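Long-range contacts in endoglucanase (Clostridium thermocellum, PDB 2E4T), which cleaves internal beta-1,4-glucan bonds of cellulose and xyloglucan, this chain being the glycoside hydrolase family 44 module of a longer multidomain protein: residues H66-Y71 with G121-E126; Y260-M265 with R275-L280; I473-A478 with R489-N494. All coordinates share one frame; numbering follows the deposited sequence. Where two conformers were deposited one is given.

Two of the contacts belong to the TIM barrel and the third to the beta domain beside it. Contact 2 is the core case: every touching residue is buried, and a helix meets the lead-in of a barrel strand through leucine and methionine side chains and one tyrosine ring. Contact 1, about 33 Å away between centres, joins two excursions of the same barrel domain; it is only partly buried and is carried by backbone bonds and a proline CH-pi contact on a tyrosine. Contact 3 lies about 45 Å from contact 2 and about 56 Å from contact 1, centre to centre. It too is strand pairing, but at a sheet edge, with a bridging water and an arginine added.

Contact 1. Residues H66-Y71 with G121-E126; sequences HYSDTY and GPVSQE
His66, Ser68, Gly121 and Val123 join the two segments through three backbone hydrogen bonds. Ser68 N gives to Gly121 O at 2.9 Å, a nearly straight bond (170° at the hydrogen), and Gly121 N returns one to Ser68 O, also at 2.9 Å. Two residues along on each segment, Val123 N reaches His66 O at 2.9 Å. Two of these carbonyls have a second donor: Asn59 ND2 also serves His66 O, and Arg133 NH2 also serves Gly121 O.

The bonds make strand 121-122 an outer member of a small antiparallel sheet, with 67-69 in the middle and 58-59 on its far side. Strand 67-69 belongs to the excursion that follows barrel strand 40-43 and strand 121-122 to the one after 104-109, so the pairing ties together the loops of two neighbouring barrel strands.

On one face of this sheet Tyr67 and Pro122, a non-hydrogen-bonded pair, lie side by side and point the same way. Pro122 CD sits over the tyrosine ring in a CH-pi contact, 3.7 Å from the Tyr67 ring centroid and 19° off its normal. It leans toward one rim, where Pro122 CD is 3.5 Å from Tyr67 CE1. Trp64 meets the Tyr67 ring edge-to-face.

The other face carries Ser68. Its OG is held by Asn59 and Ser116, while Val123 CG2 packs 3.8 Å from Ser68 OG. With CG1 of Val123 anti to the backbone N (chi1 177°), CG2 is left beside that N, where it also lies 3.6 Å from His66 O.

Contact 2. Residues Y260-M265 with R275-L280; sequences YYLDKM and RLLDVL
Helix 257-272 packs on the chain that leads into barrel strand 279-284, the closing half of a beta-alpha-beta crossover, and Leu277 makes most of the contacts with the helix. Its CB lies 4.0 Å from Met265 CB, the two side chains crossing at about a right angle. Further out the methyls divide the work. Leu277 CD2 wedges between Tyr261 and Leu262, 3.8 Å from Tyr261 CE2 and 4.0 Å from Leu262 CD2. Leu277 CD1 lies along the phenol instead, 3.8 Å from Tyr261 OH.

Tyr261 reaches the strand because its CG stands anti to the backbone N (chi1 -176°). The ring meets Leu277 and Leu280 obliquely. Leu280, running antiparallel to the tyrosine side chain, brings CD1 to 3.9 Å from Tyr261 CD2. One turn later in the helix, Met265 lays its CG over the centre of the Tyr261 ring. Bends at chi2 and chi3 (-56° and -69°) then fold the Met265 chain so that its CE ends 4.0 Å from Leu276 O, a carbonyl that Ser215 OG hydrogen-bonds.

In the TIM barrel, strand 279-284 runs parallel between 226-232 and 354-360, and the helix lies on the outside of that wall. Helix 204-221 flanks it at Tyr261 and Met265, and helix 338-349 at Leu262; all six touching residues are buried.

The turn before the strand has its own polar brace. Arg275 NH1 donates to Leu277 O at 2.8 Å, almost along the C=O axis and at the edge of the guanidinium plane. Thr353 OG1 and Pro351 O hold the same guanidinium from the neighbouring part of the barrel.

Contact 3. Residues I473-A478 with R489-N494; sequences IGNVWA and RTPIVN
A water between Asn475, Val476 and Arg489 is gripped by three groups. It accepts from Val476 N and Asn475 ND2, each at 2.9 Å, and donates to Arg489 O at 2.7 Å. Val476 N and Arg489 O stand 4.5 Å apart, so the water bridges what the strands leave unjoined. Direct backbone bonds flank it: Gly474 and Ile492 exchange a reciprocal pair, N to O, on one side, and Arg489 N gives to Val476 O on the other.

This is the beta hairpin of strands 474-480 and 486-492, the latter an outermost strand of the sheet in the beta domain beside the barrel. On the face that carries Val476 and Ile492, Val476 CG2 meets Ile492 CD1 at 3.8 Å; Tyr502 of strand 499-504 touches both residues and Phe500 touches Ile492. Asn475 ND2 also lies 3.5 Å from Pro491 CB, the two side chains pointing the same way.

Arg489, bent at chi2 (-57°), carries its guanidinium alongside the partner strand to Ala478. Ala478 CB sits over the centre of one guanidinium face, while Arg489 NH2 makes a weak bond to Ala478 O at 3.2 Å; its stronger partner is Asp480, in a salt bridge.

Contact 1. Residues H66-Y71 with G121-E126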
# COMPACT_ATOMS: atom_id res chain seq x y z
N HIS A 66 19.86 10.95 -13.60
CA HIS A 66 18.89 11.92 -14.10
C HIS A 66 18.60 11.69 -15.58
O HIS A 66 18.31 12.63 -16.34
CB HIS A 66 19.28 13.37 -13.82
CG HIS A 66 19.75 13.52 -12.42
ND1 HIS A 66 18.87 13.59 -11.35
CD2 HIS A 66 21.02 13.57 -11.93
CE1 HIS A 66 19.62 13.63 -10.26
NE2 HIS A 66 20.91 13.63 -10.57
N TYR A 67 18.55 10.42 -16.00
CA TYR A 67 18.25 10.09 -17.40
C TYR A 67 16.77 10.25 -17.72
O TYR A 67 15.92 9.67 -17.00
CB TYR A 67 18.59 8.63 -17.74
CG TYR A 67 19.98 8.41 -18.28
CD1 TYR A 67 21.12 9.03 -17.72
CD2 TYR A 67 20.19 7.60 -19.35
CE1 TYR A 67 22.40 8.74 -18.20
CE2 TYR A 67 21.47 7.33 -19.87
CZ TYR A 67 22.57 7.94 -19.30
OH TYR A 67 23.85 7.68 -19.74
N SER A 68 16.47 10.94 -18.82
CA SER A 68 15.15 10.87 -19.44
C SER A 68 15.20 9.84 -20.55
O SER A 68 16.09 9.90 -21.42
CB SER A 68 14.76 12.20 -20.06
OG SER A 68 14.27 13.09 -19.03
N ASP A 69 14.26 8.88 -20.55
CA ASP A 69 14.35 7.77 -21.48
C ASP A 69 13.00 7.04 -21.54
O ASP A 69 11.96 7.53 -21.05
CB ASP A 69 15.47 6.84 -21.00
CG ASP A 69 15.15 6.27 -19.59
OD1 ASP A 69 13.99 6.16 -19.26
OD2 ASP A 69 16.09 6.01 -18.78
N THR A 70 13.00 5.91 -22.25
CA THR A 70 11.82 5.09 -22.48
C THR A 70 11.68 3.96 -21.43
O THR A 70 10.91 3.01 -21.67
CB THR A 70 11.88 4.45 -23.88
OG1 THR A 70 13.16 3.78 -24.03
CG2 THR A 70 11.78 5.50 -24.97
N TYR A 71 12.31 4.10 -20.26
CA TYR A 71 12.27 3.01 -19.28
C TYR A 71 10.87 2.52 -18.97
O TYR A 71 10.65 1.30 -18.85
CB TYR A 71 12.94 3.47 -17.97
CG TYR A 71 12.80 2.45 -16.84
CD1 TYR A 71 13.64 1.35 -16.78
CD2 TYR A 71 11.80 2.55 -15.89
CE1 TYR A 71 13.47 0.38 -15.76
CE2 TYR A 71 11.64 1.62 -14.85
CZ TYR A 71 12.49 0.57 -14.78
OH TYR A 71 12.37 -0.37 -13.77
N GLY A 121 18.37 11.07 -22.70
CA GLY A 121 19.47 10.71 -21.83
C GLY A 121 19.58 11.70 -20.67
O GLY A 121 18.59 12.35 -20.24
N PRO A 122 20.77 11.82 -20.11
CA PRO A 122 20.93 12.57 -18.85
C PRO A 122 20.52 14.04 -18.99
O PRO A 122 20.90 14.72 -19.96
CB PRO A 122 22.43 12.44 -18.52
CG PRO A 122 23.07 12.26 -19.90
CD PRO A 122 22.08 11.32 -20.61
N VAL A 123 19.85 14.52 -17.96
CA VAL A 123 19.52 15.94 -17.82
C VAL A 123 20.56 16.57 -16.91
O VAL A 123 20.73 16.15 -15.76
CB VAL A 123 18.09 16.12 -17.24
CG1 VAL A 123 17.81 17.57 -17.05
CG2 VAL A 123 17.05 15.47 -18.18
N SER A 124 21.29 17.57 -17.44
CA SER A 124 22.34 18.17 -16.65
C SER A 124 21.77 19.06 -15.54
O SER A 124 20.59 19.51 -15.61
CB SER A 124 23.23 19.03 -17.55
OG SER A 124 22.51 20.20 -17.88
N GLN A 125 22.58 19.42 -14.55
CA GLN A 125 22.13 20.38 -13.57
C GLN A 125 21.84 21.73 -14.22
O GLN A 125 20.97 22.49 -13.77
CB GLN A 125 23.12 20.51 -12.41
CG GLN A 125 22.52 21.30 -11.27
CD GLN A 125 23.34 21.25 -10.01
OE1 GLN A 125 24.29 20.53 -9.87
NE2 GLN A 125 22.94 22.05 -9.02
N GLU A 126 22.54 22.06 -15.33
CA GLU A 126 22.28 23.33 -16.01
C GLU A 126 20.96 23.29 -16.77
O GLU A 126 20.44 24.36 -17.10
CB GLU A 126 23.47 23.64 -16.94
CG GLU A 126 24.75 23.84 -16.12
CD GLU A 126 25.39 22.58 -15.66
OE1 GLU A 126 25.52 21.60 -16.43
OE2 GLU A 126 25.78 22.50 -14.44

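Contact 2. Residues Y260-M265 with R275-L280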
# COMPACT_ATOMS: atom_id res chain seq x y z
N TYR A 260 -1.50 18.56 10.14
CA TYR A 260 -1.56 19.76 9.29
C TYR A 260 -2.16 19.40 7.93
O TYR A 260 -3.05 20.10 7.40
CB TYR A 260 -0.17 20.35 9.14
CG TYR A 260 -0.07 21.49 8.15
CD1 TYR A 260 -0.14 22.82 8.58
CD2 TYR A 260 0.18 21.24 6.81
CE1 TYR A 260 0.02 23.87 7.70
CE2 TYR A 260 0.34 22.30 5.91
CZ TYR A 260 0.27 23.60 6.36
OH TYR A 260 0.50 24.62 5.44
N TYR A 261 -1.66 18.31 7.33
CA TYR A 261 -2.15 17.94 5.99
C TYR A 261 -3.63 17.65 6.02
O TYR A 261 -4.41 18.14 5.19
CB TYR A 261 -1.34 16.70 5.51
CG TYR A 261 -1.68 16.27 4.13
CD1 TYR A 261 -1.18 16.95 3.03
CD2 TYR A 261 -2.49 15.14 3.90
CE1 TYR A 261 -1.44 16.55 1.73
CE2 TYR A 261 -2.75 14.74 2.58
CZ TYR A 261 -2.21 15.39 1.52
OH TYR A 261 -2.46 14.89 0.26
N LEU A 262 -4.06 16.84 7.00
CA LEU A 262 -5.49 16.52 7.09
C LEU A 262 -6.31 17.79 7.32
O LEU A 262 -7.36 17.98 6.69
CB LEU A 262 -5.71 15.52 8.24
CG LEU A 262 -5.18 14.12 7.95
CD1 LEU A 262 -5.07 13.36 9.27
CD2 LEU A 262 -6.07 13.38 6.96
N ASP A 263 -5.86 18.65 8.25
CA ASP A 263 -6.63 19.82 8.62
C ASP A 263 -6.73 20.78 7.41
O ASP A 263 -7.83 21.34 7.15
CB ASP A 263 -5.95 20.53 9.79
CG ASP A 263 -6.80 21.62 10.41
OD1 ASP A 263 -8.00 21.42 10.63
OD2 ASP A 263 -6.24 22.66 10.81
N LYS A 264 -5.63 21.00 6.73
CA LYS A 264 -5.65 21.92 5.58
C LYS A 264 -6.44 21.35 4.41
O LYS A 264 -7.13 22.11 3.67
CB LYS A 264 -4.24 22.33 5.18
CG LYS A 264 -3.47 23.10 6.24
CD LYS A 264 -4.20 24.32 6.81
CE LYS A 264 -3.34 25.05 7.84
NZ LYS A 264 -4.12 26.14 8.54
N MET A 265 -6.36 20.03 4.19
CA MET A 265 -7.19 19.46 3.11
C MET A 265 -8.69 19.51 3.49
O MET A 265 -9.52 19.74 2.62
CB MET A 265 -6.76 18.02 2.79
CG MET A 265 -5.35 17.95 2.16
SD MET A 265 -5.11 18.92 0.67
CE MET A 265 -6.15 18.01 -0.49
N ARG A 275 -15.35 16.87 -0.95
CA ARG A 275 -14.16 16.24 -0.43
C ARG A 275 -13.04 16.27 -1.47
O ARG A 275 -13.21 15.78 -2.60
CB ARG A 275 -14.50 14.80 -0.05
CG ARG A 275 -13.27 13.98 0.35
CD ARG A 275 -13.69 12.59 0.91
NE ARG A 275 -14.28 12.68 2.25
CZ ARG A 275 -13.56 12.66 3.38
NH1 ARG A 275 -12.20 12.66 3.34
NH2 ARG A 275 -14.21 12.63 4.55
N LEU A 276 -11.86 16.77 -1.07
CA LEU A 276 -10.73 16.85 -1.98
C LEU A 276 -9.63 15.86 -1.63
O LEU A 276 -8.70 15.65 -2.44
CB LEU A 276 -10.13 18.28 -2.01
CG LEU A 276 -11.12 19.32 -2.54
CD1 LEU A 276 -10.46 20.70 -2.46
CD2 LEU A 276 -11.54 19.05 -3.98
N LEU A 277 -9.65 15.27 -0.43
CA LEU A 277 -8.71 14.20 -0.07
C LEU A 277 -9.57 13.00 0.30
O LEU A 277 -10.34 13.08 1.26
CB LEU A 277 -7.88 14.58 1.14
CG LEU A 277 -6.90 13.51 1.63
CD1 LEU A 277 -5.80 13.21 0.61
CD2 LEU A 277 -6.37 13.83 2.98
N ASP A 278 -9.42 11.90 -0.45
CA ASP A 278 -10.17 10.69 -0.13
C ASP A 278 -9.38 9.74 0.75
O ASP A 278 -9.97 9.05 1.61
CB ASP A 278 -10.62 9.99 -1.40
CG ASP A 278 -11.59 10.85 -2.16
OD1 ASP A 278 -12.79 10.86 -1.78
OD2 ASP A 278 -11.14 11.54 -3.11
N VAL A 279 -8.06 9.66 0.53
CA VAL A 279 -7.25 8.64 1.15
C VAL A 279 -5.91 9.26 1.58
O VAL A 279 -5.17 9.78 0.75
CB VAL A 279 -6.98 7.45 0.20
CG1 VAL A 279 -6.34 6.33 0.98
CG2 VAL A 279 -8.25 6.98 -0.49
N LEU A 280 -5.64 9.20 2.89
CA LEU A 280 -4.32 9.53 3.43
C LEU A 280 -3.39 8.38 3.07
O LEU A 280 -3.67 7.23 3.41
CB LEU A 280 -4.43 9.70 4.95
CG LEU A 280 -3.12 10.06 5.63
CD1 LEU A 280 -2.68 11.48 5.28
CD2 LEU A 280 -3.26 9.93 7.15

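Contact 3. Residues I473-A478 with R489-N494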
# COMPACT_ATOMS: atom_id res chain seq x y z
N ILE A 473 -16.19 -29.32 10.24
CA ILE A 473 -14.93 -29.63 9.58
C ILE A 473 -14.22 -28.28 9.39
O ILE A 473 -14.85 -27.24 9.14
CB ILE A 473 -15.12 -30.33 8.19
CG1 ILE A 473 -13.78 -30.77 7.61
CG2 ILE A 473 -15.94 -29.43 7.23
CD1 ILE A 473 -13.89 -31.75 6.41
N GLY A 474 -12.88 -28.32 9.53
CA GLY A 474 -12.04 -27.19 9.18
C GLY A 474 -11.02 -27.65 8.13
O GLY A 474 -10.05 -28.36 8.46
N ASN A 475 -11.22 -27.26 6.88
CA ASN A 475 -10.21 -27.52 5.87
C ASN A 475 -9.06 -26.55 6.07
O ASN A 475 -9.25 -25.45 6.59
CB ASN A 475 -10.83 -27.49 4.50
CG ASN A 475 -11.65 -28.74 4.23
OD1 ASN A 475 -12.90 -28.65 4.17
ND2 ASN A 475 -11.02 -29.88 4.15
N VAL A 476 -7.84 -26.98 5.69
CA VAL A 476 -6.65 -26.23 6.01
C VAL A 476 -5.74 -26.14 4.82
O VAL A 476 -5.48 -27.15 4.15
CB VAL A 476 -5.86 -26.91 7.17
CG1 VAL A 476 -4.61 -26.07 7.52
CG2 VAL A 476 -6.74 -27.08 8.43
N TRP A 477 -5.22 -24.92 4.56
CA TRP A 477 -4.18 -24.68 3.58
C TRP A 477 -3.02 -23.98 4.27
O TRP A 477 -3.25 -23.15 5.17
CB TRP A 477 -4.72 -23.81 2.42
CG TRP A 477 -5.70 -24.53 1.55
CD1 TRP A 477 -5.40 -25.07 0.31
CD2 TRP A 477 -7.07 -24.80 1.77
NE1 TRP A 477 -6.50 -25.62 -0.24
CE2 TRP A 477 -7.54 -25.50 0.63
CE3 TRP A 477 -7.97 -24.51 2.80
CZ2 TRP A 477 -8.87 -25.92 0.49
CZ3 TRP A 477 -9.29 -24.90 2.68
CH2 TRP A 477 -9.70 -25.61 1.54
N ALA A 478 -1.77 -24.31 3.91
CA ALA A 478 -0.66 -23.73 4.67
C ALA A 478 0.59 -23.65 3.81
O ALA A 478 0.76 -24.36 2.82
CB ALA A 478 -0.35 -24.57 5.93
N ARG A 489 -3.85 -29.31 3.63
CA ARG A 489 -3.42 -30.20 4.70
C ARG A 489 -4.61 -31.03 5.20
O ARG A 489 -5.75 -30.82 4.79
CB ARG A 489 -2.85 -29.36 5.86
CG ARG A 489 -1.80 -28.33 5.43
CD ARG A 489 -0.62 -28.92 4.68
NE ARG A 489 0.34 -27.92 4.17
CZ ARG A 489 1.50 -27.63 4.75
NH1 ARG A 489 1.83 -28.15 5.96
NH2 ARG A 489 2.31 -26.76 4.17
N THR A 490 -4.34 -31.97 6.10
CA THR A 490 -5.42 -32.83 6.59
C THR A 490 -6.48 -31.96 7.29
O THR A 490 -6.13 -31.12 8.13
CB THR A 490 -4.84 -33.83 7.60
OG1 THR A 490 -3.81 -34.54 6.91
CG2 THR A 490 -5.90 -34.78 8.11
N PRO A 491 -7.77 -32.18 7.01
CA PRO A 491 -8.78 -31.34 7.66
C PRO A 491 -8.89 -31.66 9.15
O PRO A 491 -8.71 -32.81 9.59
CB PRO A 491 -10.06 -31.75 6.99
CG PRO A 491 -9.83 -33.17 6.57
CD PRO A 491 -8.35 -33.10 6.03
N ILE A 492 -9.29 -30.63 9.90
CA ILE A 492 -9.64 -30.71 11.33
C ILE A 492 -11.06 -31.27 11.41
O ILE A 492 -11.98 -30.73 10.75
CB ILE A 492 -9.59 -29.31 11.93
CG1 ILE A 492 -8.16 -28.77 11.93
CG2 ILE A 492 -10.25 -29.24 13.32
CD1 ILE A 492 -8.06 -27.26 12.03
N VAL A 493 -11.27 -32.36 12.17
CA VAL A 493 -12.56 -32.99 12.23
C VAL A 493 -13.13 -33.20 13.61
O VAL A 493 -14.32 -33.53 13.70
CB VAL A 493 -12.55 -34.38 11.51
CG1 VAL A 493 -12.05 -34.27 10.08
CG2 VAL A 493 -11.75 -35.38 12.31
N ASN A 494 -12.36 -33.06 14.68
CA ASN A 494 -12.91 -33.37 15.99
C ASN A 494 -13.26 -32.08 16.71
O ASN A 494 -12.53 -31.57 17.56
CB ASN A 494 -11.98 -34.27 16.82
CG ASN A 494 -12.82 -35.03 17.81
OD1 ASN A 494 -13.68 -34.39 18.48
ND2 ASN A 494 -12.68 -36.35 17.90
O HOH W 1 -8.14 -29.54 4.34